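Local coordinates for Bd3459 (Bdellovibrio bacteriovorus, PDB 5CEC), which probably acts as a serine-type D-Ala-D-Ala peptidase of the S13 family, a predatory endopeptidase that is bound by the ankyrin-repeat immunity protein Bd3460, at residues L94-I106 with L124-E137. The protein carries 1 engineered substitution. Residues are numbered along the deposited sequence; the frame is centred on the assembly and turned at random.
Sequences LHVTPTANGSYDI and LISELNRMKITKIE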
loop_
_atom_site.group_PDB
_atom_site.type_symbol
_atom_site.label_atom_id
_atom_site.label_comp_id
_atom_site.label_asym_id
_atom_site.label_seq_id
_atom_site.Cartn_x
_atom_site.Cartn_y
_atom_site.Cartn_z
ATOM N N LEU A 94 29.285 -10.082 -3.846
ATOM C CA LEU A 94 29.732 -10.381 -5.191
ATOM C C LEU A 94 31.188 -10.819 -5.064
ATOM O O LEU A 94 32.032 -10.087 -4.552
ATOM C CB LEU A 94 29.624 -9.148 -6.063
ATOM C CG LEU A 94 28.286 -8.930 -6.779
ATOM C CD1 LEU A 94 27.193 -8.623 -5.803
ATOM C CD2 LEU A 94 28.466 -7.812 -7.792
ATOM N N HIS A 95 31.481 -11.984 -5.585
ATOM C CA HIS A 95 32.829 -12.526 -5.616
ATOM C C HIS A 95 33.367 -12.285 -7.010
ATOM O O HIS A 95 32.857 -12.866 -7.952
ATOM C CB HIS A 95 32.776 -14.005 -5.265
ATOM C CG HIS A 95 32.223 -14.263 -3.904
ATOM N ND1 HIS A 95 33.039 -14.344 -2.802
ATOM C CD2 HIS A 95 30.953 -14.412 -3.447
ATOM C CE1 HIS A 95 32.307 -14.577 -1.728
ATOM N NE2 HIS A 95 31.036 -14.619 -2.089
ATOM N N VAL A 96 34.330 -11.370 -7.123
ATOM C CA VAL A 96 34.744 -10.795 -8.407
ATOM C C VAL A 96 36.149 -11.244 -8.752
ATOM O O VAL A 96 37.081 -10.979 -7.968
ATOM C CB VAL A 96 34.693 -9.252 -8.372
ATOM C CG1 VAL A 96 35.070 -8.673 -9.722
ATOM C CG2 VAL A 96 33.304 -8.774 -7.934
ATOM N N THR A 97 36.325 -11.856 -9.922
ATOM C CA THR A 97 37.644 -12.332 -10.355
ATOM C C THR A 97 37.964 -11.809 -11.758
ATOM O O THR A 97 37.144 -11.994 -12.670
ATOM C CB THR A 97 37.665 -13.877 -10.423
ATOM O OG1 THR A 97 37.212 -14.419 -9.176
ATOM C CG2 THR A 97 39.086 -14.382 -10.701
ATOM N N PRO A 98 39.136 -11.172 -11.942
ATOM C CA PRO A 98 39.484 -10.730 -13.305
ATOM C C PRO A 98 39.761 -11.915 -14.233
ATOM O O PRO A 98 40.216 -12.955 -13.770
ATOM C CB PRO A 98 40.729 -9.868 -13.107
ATOM C CG PRO A 98 41.233 -10.185 -11.762
ATOM C CD PRO A 98 40.186 -10.861 -10.953
ATOM N N THR A 99 39.428 -11.780 -15.515
ATOM C CA THR A 99 39.730 -12.822 -16.502
ATOM C C THR A 99 40.719 -12.283 -17.505
ATOM O O THR A 99 40.871 -11.066 -17.656
ATOM C CB THR A 99 38.505 -13.300 -17.293
ATOM O OG1 THR A 99 38.073 -12.254 -18.172
ATOM C CG2 THR A 99 37.392 -13.713 -16.375
ATOM N N ALA A 100 41.338 -13.209 -18.230
ATOM C CA ALA A 100 42.429 -12.904 -19.162
ATOM C C ALA A 100 42.124 -11.809 -20.207
ATOM O O ALA A 100 43.051 -11.114 -20.639
ATOM C CB ALA A 100 42.891 -14.182 -19.857
ATOM N N ASN A 101 40.854 -11.649 -20.602
ATOM C CA ASN A 101 40.467 -10.674 -21.652
ATOM C C ASN A 101 39.984 -9.278 -21.170
ATOM O O ASN A 101 39.349 -8.545 -21.949
ATOM C CB ASN A 101 39.417 -11.311 -22.598
ATOM C CG ASN A 101 38.096 -11.633 -21.900
ATOM O OD1 ASN A 101 37.917 -11.347 -20.715
ATOM N ND2 ASN A 101 37.168 -12.246 -22.635
ATOM N N GLY A 102 40.270 -8.914 -19.910
ATOM C CA GLY A 102 39.818 -7.631 -19.330
ATOM C C GLY A 102 38.395 -7.633 -18.783
ATOM O O GLY A 102 37.867 -6.600 -18.340
ATOM N N SER A 103 37.753 -8.791 -18.820
ATOM C CA SER A 103 36.433 -8.948 -18.236
ATOM C C SER A 103 36.579 -9.477 -16.807
ATOM O O SER A 103 37.700 -9.541 -16.243
ATOM C CB SER A 103 35.583 -9.893 -19.088
ATOM O OG SER A 103 35.553 -9.469 -20.448
ATOM N N TYR A 104 35.431 -9.799 -16.210
ATOM C CA TYR A 104 35.383 -10.336 -14.856
ATOM C C TYR A 104 34.412 -11.480 -14.796
ATOM O O TYR A 104 33.416 -11.493 -15.528
ATOM C CB TYR A 104 34.938 -9.274 -13.873
ATOM C CG TYR A 104 35.922 -8.153 -13.744
ATOM C CD1 TYR A 104 35.892 -7.060 -14.611
ATOM C CD2 TYR A 104 36.906 -8.178 -12.759
ATOM C CE1 TYR A 104 36.804 -6.024 -14.496
ATOM C CE2 TYR A 104 37.819 -7.147 -12.655
ATOM C CZ TYR A 104 37.763 -6.077 -13.523
ATOM O OH TYR A 104 38.681 -5.051 -13.409
ATOM N N ASP A 105 34.721 -12.449 -13.940
ATOM C CA ASP A 105 33.743 -13.435 -13.490
ATOM C C ASP A 105 33.170 -12.962 -12.176
ATOM O O ASP A 105 33.912 -12.460 -11.313
ATOM C CB ASP A 105 34.373 -14.816 -13.283
ATOM C CG ASP A 105 34.735 -15.508 -14.583
ATOM O OD1 ASP A 105 34.186 -15.170 -15.660
ATOM O OD2 ASP A 105 35.588 -16.421 -14.504
ATOM N N ILE A 106 31.856 -13.120 -12.004
ATOM C CA ILE A 106 31.196 -12.674 -10.790
ATOM C C ILE A 106 30.259 -13.743 -10.297
ATOM O O ILE A 106 29.395 -14.195 -11.037
ATOM C CB ILE A 106 30.432 -11.366 -10.964
ATOM C CG1 ILE A 106 31.399 -10.256 -11.395
ATOM C CG2 ILE A 106 29.729 -10.976 -9.660
ATOM C CD1 ILE A 106 30.759 -8.899 -11.556
ATOM N N LEU A 124 23.091 -1.595 -8.795
ATOM C CA LEU A 124 24.233 -2.493 -8.896
ATOM C C LEU A 124 25.010 -2.269 -10.200
ATOM O O LEU A 124 26.245 -2.269 -10.197
ATOM C CB LEU A 124 23.814 -3.957 -8.763
ATOM C CG LEU A 124 24.894 -5.020 -8.993
ATOM C CD1 LEU A 124 26.105 -4.746 -8.111
ATOM C CD2 LEU A 124 24.358 -6.408 -8.783
ATOM N N ILE A 125 24.280 -2.113 -11.302
ATOM C CA ILE A 125 24.935 -1.887 -12.590
ATOM C C ILE A 125 25.697 -0.571 -12.597
ATOM O O ILE A 125 26.846 -0.516 -13.089
ATOM C CB ILE A 125 23.951 -2.028 -13.758
ATOM C CG1 ILE A 125 23.476 -3.473 -13.861
ATOM C CG2 ILE A 125 24.586 -1.599 -15.074
ATOM C CD1 ILE A 125 22.209 -3.663 -14.640
ATOM N N SER A 126 25.069 0.478 -12.079
ATOM C CA SER A 126 25.769 1.757 -11.889
ATOM C C SER A 126 27.075 1.563 -11.075
ATOM O O SER A 126 28.140 2.076 -11.438
ATOM C CB SER A 126 24.856 2.752 -11.174
ATOM O OG SER A 126 25.561 3.910 -10.807
ATOM N N GLU A 127 26.987 0.796 -10.003
ATOM C CA GLU A 127 28.158 0.529 -9.171
ATOM C C GLU A 127 29.217 -0.283 -9.888
ATOM O O GLU A 127 30.402 0.018 -9.745
ATOM C CB GLU A 127 27.741 -0.195 -7.889
ATOM C CG GLU A 127 27.103 0.757 -6.885
ATOM C CD GLU A 127 28.106 1.784 -6.419
ATOM O OE1 GLU A 127 28.955 1.411 -5.598
ATOM O OE2 GLU A 127 28.145 2.925 -6.954
ATOM N N LEU A 128 28.818 -1.321 -10.624
ATOM C CA LEU A 128 29.786 -2.082 -11.418
ATOM C C LEU A 128 30.513 -1.137 -12.364
ATOM O O LEU A 128 31.755 -1.157 -12.436
ATOM C CB LEU A 128 29.108 -3.235 -12.175
ATOM C CG LEU A 128 28.575 -4.364 -11.275
ATOM C CD1 LEU A 128 27.673 -5.282 -12.083
ATOM C CD2 LEU A 128 29.662 -5.167 -10.614
ATOM N N ASN A 129 29.746 -0.298 -13.066
ATOM C CA ASN A 129 30.364 0.675 -13.966
ATOM C C ASN A 129 31.309 1.649 -13.248
ATOM O O ASN A 129 32.379 1.971 -13.765
ATOM C CB ASN A 129 29.311 1.464 -14.746
ATOM C CG ASN A 129 28.611 0.664 -15.840
ATOM O OD1 ASN A 129 27.779 1.244 -16.534
ATOM N ND2 ASN A 129 28.921 -0.610 -16.016
ATOM N N ARG A 130 30.907 2.098 -12.056
ATOM C CA ARG A 130 31.777 2.963 -11.249
ATOM C C ARG A 130 33.119 2.288 -10.954
ATOM O O ARG A 130 34.144 2.967 -10.914
ATOM C CB ARG A 130 31.079 3.364 -9.947
ATOM C CG ARG A 130 31.823 4.434 -9.161
ATOM C CD ARG A 130 31.058 4.936 -7.957
ATOM N NE ARG A 130 30.843 3.871 -6.971
ATOM C CZ ARG A 130 31.690 3.503 -6.003
ATOM N NH1 ARG A 130 32.886 4.100 -5.842
ATOM N NH2 ARG A 130 31.343 2.511 -5.183
ATOM N N MET A 131 33.085 0.958 -10.776
ATOM C CA MET A 131 34.270 0.133 -10.557
ATOM C C MET A 131 35.004 -0.276 -11.831
ATOM O O MET A 131 35.940 -1.065 -11.762
ATOM C CB MET A 131 33.881 -1.154 -9.823
ATOM C CG MET A 131 33.211 -0.934 -8.511
ATOM S SD MET A 131 33.527 -2.396 -7.556
ATOM C CE MET A 131 35.162 -1.961 -6.962
ATOM N N LYS A 132 34.599 0.249 -12.979
ATOM C CA LYS A 132 35.182 -0.116 -14.292
ATOM C C LYS A 132 34.903 -1.590 -14.664
ATOM O O LYS A 132 35.687 -2.222 -15.383
ATOM C CB LYS A 132 36.675 0.290 -14.401
ATOM C CG LYS A 132 36.853 1.788 -14.260
ATOM C CD LYS A 132 36.124 2.588 -15.342
ATOM C CE LYS A 132 36.451 4.077 -15.315
ATOM N NZ LYS A 132 36.084 4.707 -14.019
ATOM N N ILE A 133 33.775 -2.123 -14.179
ATOM C CA ILE A 133 33.293 -3.424 -14.597
ATOM C C ILE A 133 32.184 -3.176 -15.606
ATOM O O ILE A 133 31.123 -2.664 -15.257
ATOM C CB ILE A 133 32.811 -4.262 -13.408
ATOM C CG1 ILE A 133 33.941 -4.447 -12.405
ATOM C CG2 ILE A 133 32.316 -5.606 -13.922
ATOM C CD1 ILE A 133 33.544 -5.120 -11.113
ATOM N N THR A 134 32.454 -3.492 -16.862
ATOM C CA THR A 134 31.490 -3.314 -17.948
ATOM C C THR A 134 31.169 -4.602 -18.691
ATOM O O THR A 134 30.163 -4.659 -19.415
ATOM C CB THR A 134 32.003 -2.306 -19.001
ATOM O OG1 THR A 134 33.262 -2.752 -19.510
ATOM C CG2 THR A 134 32.163 -0.951 -18.396
ATOM N N LYS A 135 32.054 -5.590 -18.570
ATOM C CA LYS A 135 31.898 -6.874 -19.231
ATOM C C LYS A 135 32.091 -7.952 -18.201
ATOM O O LYS A 135 33.125 -7.989 -17.538
ATOM C CB LYS A 135 32.941 -7.020 -20.341
ATOM C CG LYS A 135 32.643 -6.157 -21.552
ATOM C CD LYS A 135 33.843 -6.039 -22.497
ATOM C CE LYS A 135 33.745 -4.802 -23.399
ATOM N NZ LYS A 135 33.864 -3.503 -22.657
ATOM N N ILE A 136 31.110 -8.829 -18.109
ATOM C CA ILE A 136 31.137 -9.988 -17.237
ATOM C C ILE A 136 31.127 -11.221 -18.119
ATOM O O ILE A 136 30.250 -11.396 -18.981
ATOM C CB ILE A 136 29.928 -10.022 -16.288
ATOM C CG1 ILE A 136 29.931 -8.781 -15.387
ATOM C CG2 ILE A 136 29.933 -11.296 -15.451
ATOM C CD1 ILE A 136 28.638 -8.529 -14.629
ATOM N N GLU A 137 32.100 -12.090 -17.914
ATOM C CA GLU A 137 32.213 -13.291 -18.705
ATOM C C GLU A 137 31.236 -14.331 -18.173
ATOM O O GLU A 137 30.314 -14.708 -18.866
ATOM C CB GLU A 137 33.657 -13.804 -18.666
ATOM C CG GLU A 137 33.881 -15.018 -19.537
ATOM C CD GLU A 137 33.666 -14.701 -20.998
ATOM O OE1 GLU A 137 34.359 -13.783 -21.533
ATOM O OE2 GLU A 137 32.797 -15.373 -21.592
HETATM O O HOH W 1 37.019 -14.181 -20.136
HETATM O O HOH W 2 34.852 -5.118 -17.627
HETATM O O HOH W 3 38.310 -2.979 -15.184
#
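Leu124 reaches out from the helix to meet Leu94 tip to tip, CD1 against CD2 at 3.9 Å, and one turn later CD2 of Leu128 touches both CD2 of Leu94 and CD1 of Ile106. This helix ends in a Schellman motif: Lys132, with positive phi, is its C-prime residue, and Ile133 N bonds back to Leu128 O. Lys132 O is then joined to Tyr104 OH through a single water, which lies in the plane of the phenol ring and donates to the carbonyl. Ile133, leaving the turn, lays its CG1 over one ring face of Tyr104, a CH-pi contact with CG1 4.1 Å from the centroid and 22° off the ring normal. Its CD1 meets CG1 of Val96, while CG2 rests against Tyr104 CD1 and, farther off, Ile106 CD1. Here the principle of the beta-alpha-beta crossover is seen at work: strand 104-109, helix 118-130 and strand 135-141 form one such unit in a mixed sheet; the helix packs on the sheet and the two strands it connects run parallel, with Tyr104 opposite Ile136. Lys135 O accepts from Tyr104 N at 3.2 Å, and Lys135 CB packs against Ser103 OG. Ile136 turns its CD1 to that of Ile106, 3.8 Å away, the two side chains crossing at about a right angle, and its CA-H approaches Tyr104 O. That same oxygen takes a hydrogen bond from Glu137 N at 2.8 Å. With CG anti to the backbone N (chi1 -177°) and a bend at chi2, Glu137 runs beside Asp105 and brings OE1 to Asn101 ND2, a weak bond of 3.4 Å, and a water that donates to OE1 and, weakly, to Asn101 OD1 links the same two side chains. Asn101 itself is held in the hairpin turn by its OD1, which completes an Asx turn with Ser103 N and also accepts from the hydroxyls of Thr99 and Ser103.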